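Local coordinates for TolA protein (Vibrio cholerae, PDB 4G7X) that probably helps link the inner and outer membranes as part of the Tol-Pal system, its C-terminal domain serving as a periplasmic binding module, at residues A53-L58 and E126-I131. Sequence-based numbering, arbitrary orientation.
Sequences AIYTQL and EKLKNI
Tyr55 OH, sunk among hydrocarbon groups, meets Leu128 CD1 at 3.6 Å and Leu128 CB at 3.8 Å, while its hydrogen bond goes to the backbone oxygen of Pro116. In the TolA C-terminal domain, where helices pack on an antiparallel sheet, this tyrosine exemplifies a long polar-tipped side chain that spans a helix–sheet interface and gives its hydroxyl a backbone carbonyl of the short strand 115-116. It rises from helix 38-62 with CG anti to the carbonyl carbon (chi1 -60°), its ring directed at the region joining helix 122-128 to strand 130-135. Leu128 lies across the phenol end at about a right angle; its other methyl, CD2, comes within 4.2 Å of Tyr55 CE2. The ring is further enclosed by Phe115, which meets it edge-to-face, and by Leu80 of the inner strand 74-83. Leu117 touches both Tyr55 and Leu128. Ile131, on strand 130-135, one of the two outermost strands of the sheet within this chain, is held in the sheet by backbone bonding to Leu78, and its side chain starts out toward the helix; Ile131 CG2 lies at the edge of the Tyr55 ring, near its plane, 4.3 Å from Tyr55 CD2.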
loop_
_atom_site.group_PDB
_atom_site.type_symbol
_atom_site.label_atom_id
_atom_site.label_comp_id
_atom_site.label_asym_id
_atom_site.label_seq_id
_atom_site.Cartn_x
_atom_site.Cartn_y
_atom_site.Cartn_z
ATOM N N ALA B 53 12.213 -4.989 -10.335
ATOM C CA ALA B 53 13.313 -4.027 -10.297
ATOM C C ALA B 53 12.824 -2.581 -10.426
ATOM O O ALA B 53 13.337 -1.690 -9.748
ATOM C CB ALA B 53 14.336 -4.350 -11.375
ATOM N N ILE B 54 11.834 -2.353 -11.290
ATOM C CA ILE B 54 11.225 -1.029 -11.431
ATOM C C ILE B 54 10.614 -0.585 -10.098
ATOM O O ILE B 54 10.846 0.545 -9.651
ATOM C CB ILE B 54 10.178 -0.993 -12.573
ATOM C CG1 ILE B 54 10.880 -1.099 -13.937
ATOM C CG2 ILE B 54 9.340 0.280 -12.506
ATOM C CD1 ILE B 54 9.961 -1.407 -15.104
ATOM N N TYR B 55 9.865 -1.480 -9.457
ATOM C CA TYR B 55 9.216 -1.173 -8.176
ATOM C C TYR B 55 10.222 -0.867 -7.073
ATOM O O TYR B 55 10.029 0.065 -6.289
ATOM C CB TYR B 55 8.294 -2.309 -7.725
ATOM C CG TYR B 55 7.152 -2.655 -8.660
ATOM C CD1 TYR B 55 6.760 -1.796 -9.689
ATOM C CD2 TYR B 55 6.441 -3.837 -8.484
ATOM C CE1 TYR B 55 5.714 -2.129 -10.533
ATOM C CE2 TYR B 55 5.385 -4.171 -9.314
ATOM C CZ TYR B 55 5.027 -3.316 -10.334
ATOM O OH TYR B 55 3.982 -3.656 -11.158
ATOM N N THR B 56 11.292 -1.657 -7.019
ATOM C CA THR B 56 12.337 -1.499 -6.014
ATOM C C THR B 56 13.039 -0.145 -6.173
ATOM O O THR B 56 13.330 0.531 -5.180
ATOM C CB THR B 56 13.341 -2.675 -6.073
ATOM O OG1 THR B 56 12.636 -3.921 -5.960
ATOM C CG2 THR B 56 14.346 -2.579 -4.944
ATOM N N GLN B 57 13.273 0.263 -7.421
ATOM C CA GLN B 57 13.852 1.574 -7.716
ATOM C C GLN B 57 12.926 2.717 -7.297
ATOM O O GLN B 57 13.381 3.709 -6.725
ATOM C CB GLN B 57 14.232 1.679 -9.203
ATOM C CG GLN B 57 14.622 3.075 -9.689
ATOM C CD GLN B 57 15.933 3.587 -9.114
ATOM O OE1 GLN B 57 16.770 2.818 -8.641
ATOM N NE2 GLN B 57 16.119 4.901 -9.162
ATOM N N LEU B 58 11.629 2.572 -7.564
ATOM C CA LEU B 58 10.657 3.590 -7.156
ATOM C C LEU B 58 10.658 3.786 -5.641
ATOM O O LEU B 58 10.587 4.918 -5.157
ATOM C CB LEU B 58 9.251 3.249 -7.654
ATOM C CG LEU B 58 9.001 3.454 -9.153
ATOM C CD1 LEU B 58 7.679 2.821 -9.562
ATOM C CD2 LEU B 58 9.037 4.930 -9.523
ATOM N N GLU B 126 -1.235 -10.645 -12.601
ATOM C CA GLU B 126 -1.549 -11.516 -11.463
ATOM C C GLU B 126 -0.376 -11.719 -10.502
ATOM O O GLU B 126 -0.564 -11.719 -9.284
ATOM C CB GLU B 126 -2.094 -12.868 -11.944
ATOM C CG GLU B 126 -3.516 -12.804 -12.482
ATOM C CD GLU B 126 -4.514 -12.321 -11.444
ATOM O OE1 GLU B 126 -4.717 -13.032 -10.439
ATOM O OE2 GLU B 126 -5.097 -11.231 -11.636
ATOM N N LYS B 127 0.826 -11.888 -11.048
ATOM C CA LYS B 127 2.028 -12.038 -10.230
ATOM C C LYS B 127 2.494 -10.701 -9.650
ATOM O O LYS B 127 2.948 -10.642 -8.506
ATOM C CB LYS B 127 3.155 -12.703 -11.027
ATOM C CG LYS B 127 2.883 -14.148 -11.421
ATOM C CD LYS B 127 2.724 -15.044 -10.203
ATOM C CE LYS B 127 2.524 -16.498 -10.605
ATOM N NZ LYS B 127 2.407 -17.390 -9.416
ATOM N N LEU B 128 2.366 -9.632 -10.436
ATOM C CA LEU B 128 2.777 -8.290 -9.994
ATOM C C LEU B 128 1.910 -7.717 -8.872
ATOM O O LEU B 128 2.380 -6.876 -8.093
ATOM C CB LEU B 128 2.836 -7.310 -11.172
ATOM C CG LEU B 128 3.899 -7.604 -12.236
ATOM C CD1 LEU B 128 3.882 -6.537 -13.318
ATOM C CD2 LEU B 128 5.285 -7.733 -11.617
ATOM N N LYS B 129 0.664 -8.179 -8.785
ATOM C CA LYS B 129 -0.276 -7.718 -7.761
ATOM C C LYS B 129 0.027 -8.273 -6.370
ATOM O O LYS B 129 -0.558 -7.824 -5.388
ATOM C CB LYS B 129 -1.709 -8.080 -8.151
ATOM C CG LYS B 129 -2.324 -7.178 -9.205
ATOM C CD LYS B 129 -3.626 -7.770 -9.713
ATOM C CE LYS B 129 -4.616 -7.966 -8.577
ATOM N NZ LYS B 129 -5.925 -8.476 -9.068
ATOM N N ASN B 130 0.926 -9.252 -6.296
ATOM C CA ASN B 130 1.303 -9.879 -5.029
ATOM C C ASN B 130 2.774 -10.259 -5.105
ATOM O O ASN B 130 3.117 -11.385 -5.473
ATOM C CB ASN B 130 0.415 -11.106 -4.763
ATOM C CG ASN B 130 0.674 -11.755 -3.411
ATOM O OD1 ASN B 130 1.409 -11.232 -2.572
ATOM N ND2 ASN B 130 0.053 -12.908 -3.194
ATOM N N ILE B 131 3.639 -9.307 -4.761
ATOM C CA ILE B 131 5.062 -9.416 -5.088
ATOM C C ILE B 131 5.981 -9.168 -3.889
ATOM O O ILE B 131 5.799 -8.208 -3.136
ATOM C CB ILE B 131 5.422 -8.488 -6.282
ATOM C CG1 ILE B 131 6.852 -8.734 -6.769
ATOM C CG2 ILE B 131 5.175 -7.017 -5.944
ATOM C CD1 ILE B 131 7.170 -8.106 -8.110
#